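PDB 3GUE: UTP-glucose-1-phosphate uridylyltransferase 2 from Trypanosoma brucei, which probably catalyses the reaction of UTP with alpha-D-glucose 1-phosphate to give UDP-glucose and diphosphate, and binds UDP-glucose. Local coordinates for residues Glu56-Leu61 with His298-Thr303; Val229-Tyr234 with Gly241-Val246; Gly256-Tyr261 with Asp290-Ile295; Ala354-Ser357 with Arg361-Ala364. All coordinates share one frame; numbering follows the deposited sequence.

Contact 1: Glu56-Leu61 with His298-Thr303. With UPG (uridine-5'-diphosphate-glucose), chain C.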
# COMPACT_ATOMS: atom_id res chain seq x y z
N GLU A 56 22.31 7.02 0.64
CA GLU A 56 22.70 8.27 1.28
C GLU A 56 22.21 9.51 0.55
O GLU A 56 22.07 10.60 1.14
CB GLU A 56 24.23 8.31 1.43
CG GLU A 56 25.04 8.57 0.14
CD GLU A 56 25.47 7.30 -0.63
OE1 GLU A 56 24.71 6.29 -0.70
OE2 GLU A 56 26.60 7.35 -1.19
N SER A 57 21.96 9.37 -0.75
CA SER A 57 21.52 10.49 -1.55
C SER A 57 20.65 10.01 -2.69
O SER A 57 20.77 8.84 -3.10
CB SER A 57 22.72 11.31 -2.03
OG SER A 57 23.45 10.64 -3.03
N LEU A 58 19.74 10.89 -3.14
CA LEU A 58 18.89 10.69 -4.33
C LEU A 58 18.49 12.01 -5.02
O LEU A 58 18.43 13.05 -4.37
CB LEU A 58 17.61 9.93 -3.97
CG LEU A 58 17.58 8.44 -3.64
CD1 LEU A 58 16.17 8.05 -3.15
CD2 LEU A 58 17.98 7.59 -4.85
N PRO A 59 18.18 11.97 -6.32
CA PRO A 59 17.72 13.16 -7.03
C PRO A 59 16.36 13.59 -6.50
O PRO A 59 15.54 12.75 -6.17
CB PRO A 59 17.54 12.69 -8.48
CG PRO A 59 18.31 11.43 -8.58
CD PRO A 59 18.21 10.80 -7.22
N PHE A 60 16.17 14.90 -6.44
CA PHE A 60 14.93 15.50 -5.99
C PHE A 60 14.16 15.93 -7.21
O PHE A 60 14.75 16.29 -8.23
CB PHE A 60 15.25 16.71 -5.07
CG PHE A 60 15.47 16.32 -3.63
CD1 PHE A 60 14.58 16.74 -2.64
CD2 PHE A 60 16.55 15.51 -3.27
CE1 PHE A 60 14.77 16.36 -1.31
CE2 PHE A 60 16.75 15.13 -1.95
CZ PHE A 60 15.85 15.56 -0.96
N LEU A 61 12.84 15.91 -7.10
CA LEU A 61 11.92 16.28 -8.18
C LEU A 61 12.11 17.70 -8.74
O LEU A 61 12.04 17.91 -9.97
CB LEU A 61 10.49 16.10 -7.69
CG LEU A 61 9.33 15.96 -8.64
CD1 LEU A 61 9.33 14.61 -9.29
CD2 LEU A 61 8.10 16.16 -7.79
N HIS A 298 18.00 4.84 7.11
CA HIS A 298 17.18 4.41 6.00
C HIS A 298 16.07 5.44 5.82
O HIS A 298 14.93 5.23 6.24
CB HIS A 298 16.65 3.00 6.28
CG HIS A 298 17.74 1.99 6.46
ND1 HIS A 298 18.60 1.63 5.45
CD2 HIS A 298 18.13 1.29 7.55
CE1 HIS A 298 19.45 0.72 5.89
NE2 HIS A 298 19.19 0.51 7.17
N CYS A 299 16.45 6.55 5.18
CA CYS A 299 15.69 7.80 5.08
C CYS A 299 14.86 7.98 3.82
O CYS A 299 14.13 8.98 3.69
CB CYS A 299 16.66 8.99 5.17
SG CYS A 299 18.05 8.96 4.01
N PHE A 300 14.98 7.04 2.89
CA PHE A 300 14.19 7.10 1.66
C PHE A 300 13.10 6.02 1.62
O PHE A 300 13.37 4.83 1.45
CB PHE A 300 15.10 7.06 0.43
CG PHE A 300 16.06 8.21 0.36
CD1 PHE A 300 15.59 9.52 0.27
CD2 PHE A 300 17.43 7.99 0.40
CE1 PHE A 300 16.48 10.59 0.23
CE2 PHE A 300 18.34 9.06 0.32
CZ PHE A 300 17.87 10.36 0.25
N PHE A 301 11.86 6.46 1.81
CA PHE A 301 10.72 5.56 2.02
C PHE A 301 9.87 5.50 0.76
O PHE A 301 9.43 6.52 0.27
CB PHE A 301 9.88 6.07 3.22
CG PHE A 301 9.09 5.00 3.93
CD1 PHE A 301 9.71 4.10 4.80
CD2 PHE A 301 7.71 4.91 3.76
CE1 PHE A 301 8.97 3.13 5.45
CE2 PHE A 301 6.97 3.94 4.42
CZ PHE A 301 7.58 3.06 5.27
N ASN A 302 9.65 4.29 0.26
CA ASN A 302 8.80 4.06 -0.89
C ASN A 302 7.33 4.50 -0.66
O ASN A 302 6.69 4.06 0.31
CB ASN A 302 8.87 2.57 -1.29
CG ASN A 302 7.97 2.24 -2.45
OD1 ASN A 302 7.72 3.10 -3.35
ND2 ASN A 302 7.48 0.98 -2.47
N THR A 303 6.84 5.37 -1.54
CA THR A 303 5.45 5.84 -1.52
C THR A 303 4.54 4.80 -2.19
O THR A 303 3.34 4.84 -2.00
CB THR A 303 5.26 7.17 -2.26
OG1 THR A 303 5.46 6.97 -3.67
CG2 THR A 303 6.20 8.31 -1.75
N1 UPG C . -2.82 -4.76 -2.40
C2 UPG C . -3.25 -5.42 -3.57
N3 UPG C . -2.99 -6.77 -3.67
C4 UPG C . -2.33 -7.48 -2.70
C5 UPG C . -1.87 -6.83 -1.54
C6 UPG C . -2.11 -5.47 -1.39
O2 UPG C . -3.88 -4.87 -4.49
O4 UPG C . -2.16 -8.70 -2.89
C1C UPG C . -3.07 -3.29 -2.24
C2C UPG C . -3.66 -2.74 -0.94
O2C UPG C . -5.08 -2.89 -0.92
C3C UPG C . -3.27 -1.27 -1.08
C4C UPG C . -1.88 -1.36 -1.69
O4C UPG C . -1.78 -2.65 -2.34
O3C UPG C . -4.14 -0.64 -2.02
C5C UPG C . -0.76 -1.28 -0.61
O5C UPG C . -0.72 -2.40 0.24
PA UPG C . -0.45 -2.23 1.82
O1A UPG C . -1.36 -1.13 2.25
O2A UPG C . -0.48 -3.51 2.53
O3A UPG C . 1.08 -1.62 1.83
PB UPG C . 2.48 -2.45 1.89
O1B UPG C . 2.46 -3.45 0.81
O2B UPG C . 2.80 -2.87 3.29
O3B UPG C . 3.49 -1.24 1.59
C1' UPG C . 3.44 -0.58 0.27
C2' UPG C . 4.80 -0.73 -0.40
C3' UPG C . 5.84 -0.12 0.53
C4' UPG C . 5.52 1.37 0.73
C5' UPG C . 4.09 1.53 1.31
C6' UPG C . 3.64 2.96 1.22
O2' UPG C . 5.12 -2.12 -0.64
O3' UPG C . 7.13 -0.33 -0.02
O4' UPG C . 6.46 1.97 1.61
O5' UPG C . 3.09 0.79 0.54
O6' UPG C . 2.51 3.16 2.07
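Leu58 and Phe300 carry the apolar part of this contact. The CD1 methyl of Leu58 sits over one face of the Phe300 ring, 3.8 Å from the ring centroid and 21° off the ring normal. This is a CH-pi contact. The methyl is displaced toward the rim, and its nearest ring atom is CG of Phe300, at 3.5 Å. On the opposite face lies SG of Cys299, so the ring is held between a methyl and a sulfur. A chi1 of -61° sets the Phe300 ring beside its backbone N and lays one face under Leu58 CD1.

The backbone of loop 56-61 meets the ring at its rim. Atom C of Glu56 lies in the ring plane, 3.9 Å from CE2 of Phe300. The amide N of Ser57 is 3.8 Å from the same CE2. No hydrogen bond joins the two segments.

The polar contacts are made by Asn302, to the glucose of UDP-glucose. Its ND2 gives a 2.8 Å hydrogen bond to O3' of the sugar. O4' donates to Asn302 O, but the modelled 2.5 Å is shorter than usual and its length is doubtful. Within three residues the start of strand 300-309 passes from Phe300, packed on the loop, to Asn302, bound to the sugar in the nucleotide-sugar site of a GT-A type uridylyltransferase.

Contact 2: Val229-Tyr234 with Gly241-Val246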
# COMPACT_ATOMS: atom_id res chain seq x y z
N VAL A 229 2.67 14.99 -15.07
CA VAL A 229 3.16 14.91 -16.45
C VAL A 229 4.67 15.33 -16.57
O VAL A 229 5.38 14.78 -17.41
CB VAL A 229 2.23 15.63 -17.46
CG1 VAL A 229 2.72 15.41 -18.91
CG2 VAL A 229 0.79 15.14 -17.30
N ARG A 230 5.14 16.24 -15.71
CA ARG A 230 6.57 16.66 -15.74
C ARG A 230 7.55 15.54 -15.26
O ARG A 230 8.71 15.51 -15.67
CB ARG A 230 6.80 17.99 -14.97
CG ARG A 230 5.93 19.16 -15.48
CD ARG A 230 6.38 20.54 -14.93
NE ARG A 230 5.90 20.77 -13.56
CZ ARG A 230 5.03 21.72 -13.20
NH1 ARG A 230 4.52 22.57 -14.09
NH2 ARG A 230 4.66 21.81 -11.92
N LEU A 231 7.06 14.64 -14.42
CA LEU A 231 7.83 13.47 -14.00
C LEU A 231 7.72 12.39 -15.06
O LEU A 231 8.69 11.67 -15.36
CB LEU A 231 7.29 12.93 -12.69
CG LEU A 231 8.10 11.82 -12.02
CD1 LEU A 231 9.62 12.15 -11.86
CD2 LEU A 231 7.46 11.50 -10.67
N LEU A 232 6.54 12.26 -15.61
CA LEU A 232 6.41 11.44 -16.80
C LEU A 232 7.42 11.86 -17.87
O LEU A 232 8.10 11.00 -18.44
CB LEU A 232 4.99 11.48 -17.34
CG LEU A 232 4.73 10.66 -18.61
CD1 LEU A 232 5.35 9.23 -18.46
CD2 LEU A 232 3.25 10.62 -18.83
N ASP A 233 7.50 13.16 -18.13
CA ASP A 233 8.40 13.74 -19.15
C ASP A 233 9.84 13.30 -18.86
O ASP A 233 10.54 12.85 -19.75
CB ASP A 233 8.34 15.28 -19.13
CG ASP A 233 7.10 15.86 -19.80
OD1 ASP A 233 6.35 15.14 -20.48
OD2 ASP A 233 6.89 17.08 -19.66
N TYR A 234 10.24 13.43 -17.59
CA TYR A 234 11.56 13.05 -17.11
C TYR A 234 11.90 11.58 -17.33
O TYR A 234 13.00 11.25 -17.81
CB TYR A 234 11.71 13.35 -15.63
CG TYR A 234 13.01 12.82 -15.05
CD1 TYR A 234 14.22 13.44 -15.35
CD2 TYR A 234 13.02 11.68 -14.24
CE1 TYR A 234 15.40 12.97 -14.85
CE2 TYR A 234 14.21 11.19 -13.72
CZ TYR A 234 15.41 11.86 -14.03
OH TYR A 234 16.62 11.41 -13.52
N GLY A 241 12.53 2.41 -17.58
CA GLY A 241 11.47 1.42 -17.55
C GLY A 241 10.61 1.52 -16.29
O GLY A 241 9.45 1.09 -16.27
N PHE A 242 11.19 2.09 -15.25
CA PHE A 242 10.60 2.08 -13.93
C PHE A 242 11.13 3.30 -13.17
O PHE A 242 12.34 3.55 -13.13
CB PHE A 242 11.00 0.75 -13.27
CG PHE A 242 10.56 0.59 -11.83
CD1 PHE A 242 9.52 -0.28 -11.50
CD2 PHE A 242 11.25 1.22 -10.82
CE1 PHE A 242 9.16 -0.49 -10.16
CE2 PHE A 242 10.87 1.07 -9.47
CZ PHE A 242 9.84 0.19 -9.13
N LEU A 243 10.19 4.07 -12.62
CA LEU A 243 10.48 5.16 -11.73
C LEU A 243 9.68 4.98 -10.44
O LEU A 243 8.46 4.88 -10.48
CB LEU A 243 10.19 6.50 -12.39
CG LEU A 243 10.68 7.78 -11.71
CD1 LEU A 243 10.93 8.86 -12.73
CD2 LEU A 243 9.75 8.31 -10.59
N MET A 244 10.37 4.96 -9.31
CA MET A 244 9.75 4.94 -7.97
C MET A 244 9.78 6.31 -7.29
O MET A 244 10.86 6.89 -7.15
CB MET A 244 10.51 3.95 -7.08
CG MET A 244 10.06 3.98 -5.62
SD MET A 244 11.05 2.95 -4.54
CE MET A 244 10.64 1.30 -5.14
N GLU A 245 8.64 6.83 -6.83
CA GLU A 245 8.64 8.03 -6.02
C GLU A 245 8.92 7.62 -4.57
O GLU A 245 8.34 6.65 -4.10
CB GLU A 245 7.29 8.79 -6.11
CG GLU A 245 6.79 9.16 -7.51
CD GLU A 245 5.63 10.15 -7.43
OE1 GLU A 245 5.06 10.29 -6.31
OE2 GLU A 245 5.32 10.81 -8.45
N VAL A 246 9.87 8.29 -3.92
CA VAL A 246 10.14 8.12 -2.48
C VAL A 246 9.99 9.45 -1.73
O VAL A 246 10.10 10.53 -2.33
CB VAL A 246 11.56 7.56 -2.20
CG1 VAL A 246 11.75 6.16 -2.80
CG2 VAL A 246 12.67 8.52 -2.69
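Helix 229-234 and strand 242-246 run in roughly opposed directions, crossing at 139°, with their axes 10.3 Å apart at closest approach. Leucines bridge that gap. CD1 of Leu231 meets CD1 of Leu243 at 3.6 Å, and CD2 of Leu231 lies 3.9 Å from CD2 of Leu243. The two side chains cross at a slant, and both methyls of each take part. Leu243 CG is anti to the backbone N (chi1 -168°), which carries its methyls out from the strand to the helix. The same Leu243 CD1 touches the edge of the Tyr234 ring, in the ring plane, 3.8 Å from CD2 of Tyr234.

Glu245 adds a polar edge. Its extended side chain brings OE2 to 3.2 Å from CD2 of Leu231. This carboxylate is buried, yet well satisfied: OE2 pairs with Arg371 in a salt bridge, and OE1 accepts a hydrogen bond from Asn305. The hydroxyl of Tyr234 is likewise engaged, with Glu363 and Lys238.

The contact lays the helix against the central mixed sheet, in which strand 242-248 runs between strands 300-309 and 362-366. Helix 61-64 packs beside it, touching Leu231 and Tyr234, and helix 71-74 lies against Val229, Leu232 and Asp233.

Contact 3: Gly256-Tyr261 with Asp290-Ile295. With UPG (uridine-5'-diphosphate-glucose), chain C; SO4 (sulfate ion), chain G.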
# COMPACT_ATOMS: atom_id res chain seq x y z
N GLY A 256 5.96 -0.49 5.76
CA GLY A 256 6.08 -0.37 4.32
C GLY A 256 7.50 -0.77 3.98
O GLY A 256 8.06 -1.67 4.59
N GLY A 257 8.10 -0.10 3.00
CA GLY A 257 9.47 -0.40 2.60
C GLY A 257 10.39 0.80 2.43
O GLY A 257 9.97 1.85 1.99
N HIS A 258 11.65 0.61 2.80
CA HIS A 258 12.71 1.59 2.49
C HIS A 258 13.66 1.02 1.45
O HIS A 258 13.80 -0.20 1.30
CB HIS A 258 13.49 2.00 3.75
CG HIS A 258 14.33 0.91 4.34
ND1 HIS A 258 15.60 0.62 3.89
CD2 HIS A 258 14.07 0.02 5.33
CE1 HIS A 258 16.09 -0.39 4.59
NE2 HIS A 258 15.18 -0.77 5.47
N LEU A 259 14.31 1.94 0.75
CA LEU A 259 15.32 1.61 -0.23
C LEU A 259 16.64 1.37 0.46
O LEU A 259 16.93 1.92 1.53
CB LEU A 259 15.46 2.72 -1.30
CG LEU A 259 14.31 2.79 -2.31
CD1 LEU A 259 14.68 3.74 -3.46
CD2 LEU A 259 13.93 1.43 -2.87
N ALA A 260 17.45 0.53 -0.18
CA ALA A 260 18.81 0.28 0.27
C ALA A 260 19.57 -0.12 -0.97
O ALA A 260 19.03 -0.09 -2.07
CB ALA A 260 18.85 -0.81 1.31
N TYR A 261 20.83 -0.47 -0.79
CA TYR A 261 21.74 -0.82 -1.86
C TYR A 261 22.32 -2.19 -1.57
O TYR A 261 22.53 -2.55 -0.40
CB TYR A 261 22.89 0.20 -1.91
CG TYR A 261 22.61 1.44 -2.73
CD1 TYR A 261 21.94 1.36 -3.95
CD2 TYR A 261 23.07 2.70 -2.30
CE1 TYR A 261 21.70 2.49 -4.71
CE2 TYR A 261 22.82 3.85 -3.06
CZ TYR A 261 22.15 3.73 -4.26
OH TYR A 261 21.91 4.84 -5.02
N ASP A 290 15.15 -2.39 14.97
CA ASP A 290 15.75 -1.11 15.36
C ASP A 290 16.41 -0.39 14.17
O ASP A 290 16.12 0.78 13.91
CB ASP A 290 16.71 -1.29 16.56
CG ASP A 290 15.97 -1.61 17.86
OD1 ASP A 290 14.72 -1.49 17.85
OD2 ASP A 290 16.61 -1.97 18.88
N SER A 291 17.27 -1.10 13.44
CA SER A 291 17.80 -0.62 12.15
C SER A 291 16.68 -0.29 11.14
O SER A 291 16.63 0.83 10.61
CB SER A 291 18.77 -1.64 11.56
OG SER A 291 19.87 -1.89 12.43
N PHE A 292 15.77 -1.23 10.88
CA PHE A 292 14.70 -0.98 9.91
C PHE A 292 14.00 0.34 10.24
O PHE A 292 13.54 1.04 9.32
CB PHE A 292 13.69 -2.14 9.83
CG PHE A 292 12.57 -1.94 8.82
CD1 PHE A 292 12.68 -2.44 7.53
CD2 PHE A 292 11.38 -1.28 9.20
CE1 PHE A 292 11.66 -2.26 6.60
CE2 PHE A 292 10.33 -1.12 8.29
CZ PHE A 292 10.47 -1.60 6.98
N GLN A 293 13.94 0.67 11.54
CA GLN A 293 13.19 1.85 12.06
C GLN A 293 14.06 3.07 12.37
O GLN A 293 13.58 4.09 12.88
CB GLN A 293 12.33 1.48 13.29
CG GLN A 293 11.24 0.44 13.02
CD GLN A 293 10.06 0.98 12.22
OE1 GLN A 293 10.00 2.17 11.90
NE2 GLN A 293 9.11 0.12 11.95
N ASN A 294 15.34 2.98 12.03
CA ASN A 294 16.23 4.14 12.05
C ASN A 294 15.94 5.01 10.82
O ASN A 294 16.42 4.72 9.73
CB ASN A 294 17.68 3.64 12.06
CG ASN A 294 18.68 4.73 12.31
OD1 ASN A 294 18.45 5.89 11.99
ND2 ASN A 294 19.83 4.36 12.89
N ILE A 295 15.14 6.08 10.98
CA ILE A 295 14.69 6.87 9.82
C ILE A 295 15.81 7.75 9.25
O ILE A 295 15.70 8.25 8.11
CB ILE A 295 13.44 7.73 10.12
CG1 ILE A 295 13.77 8.87 11.11
CG2 ILE A 295 12.25 6.85 10.59
CD1 ILE A 295 12.66 9.89 11.25
N1 UPG C . -2.82 -4.76 -2.40
C2 UPG C . -3.25 -5.42 -3.57
N3 UPG C . -2.99 -6.77 -3.67
C4 UPG C . -2.33 -7.48 -2.70
C5 UPG C . -1.87 -6.83 -1.54
C6 UPG C . -2.11 -5.47 -1.39
O2 UPG C . -3.88 -4.87 -4.49
O4 UPG C . -2.16 -8.70 -2.89
C1C UPG C . -3.07 -3.29 -2.24
C2C UPG C . -3.66 -2.74 -0.94
O2C UPG C . -5.08 -2.89 -0.92
C3C UPG C . -3.27 -1.27 -1.08
C4C UPG C . -1.88 -1.36 -1.69
O4C UPG C . -1.78 -2.65 -2.34
O3C UPG C . -4.14 -0.64 -2.02
C5C UPG C . -0.76 -1.28 -0.61
O5C UPG C . -0.72 -2.40 0.24
PA UPG C . -0.45 -2.23 1.82
O1A UPG C . -1.36 -1.13 2.25
O2A UPG C . -0.48 -3.51 2.53
O3A UPG C . 1.08 -1.62 1.83
PB UPG C . 2.48 -2.45 1.89
O1B UPG C . 2.46 -3.45 0.81
O2B UPG C . 2.80 -2.87 3.29
O3B UPG C . 3.49 -1.24 1.59
C1' UPG C . 3.44 -0.58 0.27
C2' UPG C . 4.80 -0.73 -0.40
C3' UPG C . 5.84 -0.12 0.53
C4' UPG C . 5.52 1.37 0.73
C5' UPG C . 4.09 1.53 1.31
C6' UPG C . 3.64 2.96 1.22
O2' UPG C . 5.12 -2.12 -0.64
O3' UPG C . 7.13 -0.33 -0.02
O4' UPG C . 6.46 1.97 1.61
O5' UPG C . 3.09 0.79 0.54
O6' UPG C . 2.51 3.16 2.07
S SO4 G . 21.65 1.05 13.52
O1 SO4 G . 21.99 0.15 14.63
O2 SO4 G . 22.67 2.09 13.41
O3 SO4 G . 21.59 0.28 12.27
O4 SO4 G . 20.32 1.61 13.77
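His258 and Phe292 meet where the middle strand of a three-stranded antiparallel sheet packs against the end of helix 289-292, within a GT-A type fold. This is the tight part. The rings are oblique, with planes at 59° and centroids 5.1 Å apart. CD2 of His258 lies 3.6 Å from CE1 of Phe292. Beside this pair, the Gly256 carbonyl O lies at the rim of the Phe292 ring, in its plane, 3.4 Å from CZ. Arg249 adds a cation-pi contact to Phe292, and His298 stacks on His258.

Ser291 and Asn294 make no contact with segment 256-261. They face the partly exposed side, where a sulfate ion sits, probably from the crystallisation liquor. OG of Ser291 donates to sulfate O3 at 2.8 Å, and ND2 of Asn294 to O4 at 2.9 Å.

Across the strand lies UDP-glucose. The amide N of Gly257 gives O4' of the sugar a nearly straight bond of 3.0 Å. Gly256 has no side chain, and its CA approaches the same O4' to 3.6 Å.

His258 CG lies between the backbone N and the carbonyl carbon (chi1 68°), which places the ring against Phe292. NE2 bonds with Arg279, while ND1 donates to Leu259 O at 3.0 Å, in the ring plane but well above the carbonyl plane.

Contact 4: Ala354-Ser357 with Arg361-Ala364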
# COMPACT_ATOMS: atom_id res chain seq x y z
N ALA A 354 9.66 -4.10 -5.81
CA ALA A 354 10.85 -4.94 -5.94
C ALA A 354 11.32 -5.08 -7.40
O ALA A 354 12.45 -5.54 -7.66
CB ALA A 354 10.59 -6.33 -5.24
N ALA A 355 10.47 -4.69 -8.35
CA ALA A 355 10.85 -4.64 -9.78
C ALA A 355 11.87 -3.52 -10.06
O ALA A 355 12.31 -3.34 -11.21
CB ALA A 355 9.61 -4.47 -10.68
N ILE A 356 12.20 -2.75 -9.04
CA ILE A 356 13.18 -1.67 -9.24
C ILE A 356 14.55 -2.18 -9.69
O ILE A 356 15.21 -1.51 -10.48
CB ILE A 356 13.28 -0.71 -8.02
CG1 ILE A 356 14.15 0.52 -8.36
CG2 ILE A 356 13.75 -1.46 -6.74
CD1 ILE A 356 14.45 1.36 -7.14
N SER A 357 14.97 -3.38 -9.26
CA SER A 357 16.23 -3.95 -9.80
C SER A 357 16.07 -4.78 -11.09
O SER A 357 17.05 -5.11 -11.76
CB SER A 357 16.96 -4.80 -8.75
OG SER A 357 16.32 -6.04 -8.52
N ARG A 361 16.47 -0.05 -16.97
CA ARG A 361 16.76 1.32 -16.55
C ARG A 361 15.71 1.77 -15.54
O ARG A 361 14.54 1.97 -15.89
CB ARG A 361 16.78 2.25 -17.76
CG ARG A 361 17.84 1.92 -18.80
CD ARG A 361 17.70 2.83 -20.00
NE ARG A 361 17.88 4.22 -19.57
CZ ARG A 361 19.08 4.79 -19.45
NH1 ARG A 361 20.17 4.08 -19.76
NH2 ARG A 361 19.18 6.05 -19.04
N SER A 362 16.13 1.90 -14.28
CA SER A 362 15.22 2.22 -13.22
C SER A 362 15.80 3.33 -12.34
O SER A 362 17.02 3.50 -12.27
CB SER A 362 14.83 0.97 -12.42
OG SER A 362 15.84 0.61 -11.51
N GLU A 363 14.94 4.10 -11.70
CA GLU A 363 15.38 5.19 -10.85
C GLU A 363 14.39 5.40 -9.71
O GLU A 363 13.20 5.06 -9.82
CB GLU A 363 15.50 6.48 -11.67
CG GLU A 363 16.78 6.58 -12.56
CD GLU A 363 17.09 8.00 -13.03
OE1 GLU A 363 16.45 8.94 -12.55
OE2 GLU A 363 17.98 8.17 -13.89
N ALA A 364 14.89 5.97 -8.62
CA ALA A 364 14.05 6.47 -7.55
C ALA A 364 14.31 7.98 -7.42
O ALA A 364 15.46 8.44 -7.51
CB ALA A 364 14.36 5.76 -6.27
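Ser362 meets Ile356 through its hydroxyl and beside its CG1. The two residues bring their backbones close, with CA atoms 5.9 Å apart.

Along segment 361-364, Arg361 comes first. Its CB points away from segment 354-357, and its guanidinium instead bonds through NH2 to the carbonyl of Lys238. Ser362 follows, with CB directed at Ile356. Its OG lies between the backbone N and the carbonyl carbon (chi1 79°), and from there it donates a hydrogen bond to Ile356 O. The modelled length is 2.4 Å, which is very short, so its exact value should be read with caution. CB of Ser362 is also near that oxygen, at 3.2 Å. The hydroxyl has an apolar neighbour as well: OG of Ser362 lies 3.6 Å from CG1 of Ile356. The Ile356 branch ending in CD1 is extended, with CG1 anti to the backbone N (chi1 -171°), and runs out toward the strand.

Glu363 turns its CB the other way. Its carboxylate meets Lys238 in a salt bridge. Ala364 closes the segment with a loose apolar contact, its CB 4.5 Å from CD1 of Ile356.

The whole is a short connection: the 3-10 segment that ends at Ile356 folds back on the strand that soon follows it. Strand 362-366 is an outermost strand of the central mixed sheet and runs parallel to strand 242-248. Phe242 of that neighbour touches Ala355, Ile356 and Ser362.

From the N terminus, the loop 56-61 is reached first, and contact 1 closes a loop of 236 residues when it meets strand 300-309. Contacts 2 and 3 both nest inside that loop, one after the other. Contact 2 closes a short helix-to-strand connection. Contact 3 spans the hairpin partner strand 275-280 and returns with helix 289-292. Contact 4 comes later, in series, as a short connection from the 3-10 segment 354-356 into strand 362-366. Contacts 1, 2 and 4 all reach the central mixed sheet, through strands 300-309, 242-248 and 362-366. Contact 3 belongs to the small antiparallel sheet, and with contact 1 it touches the bound UDP-glucose.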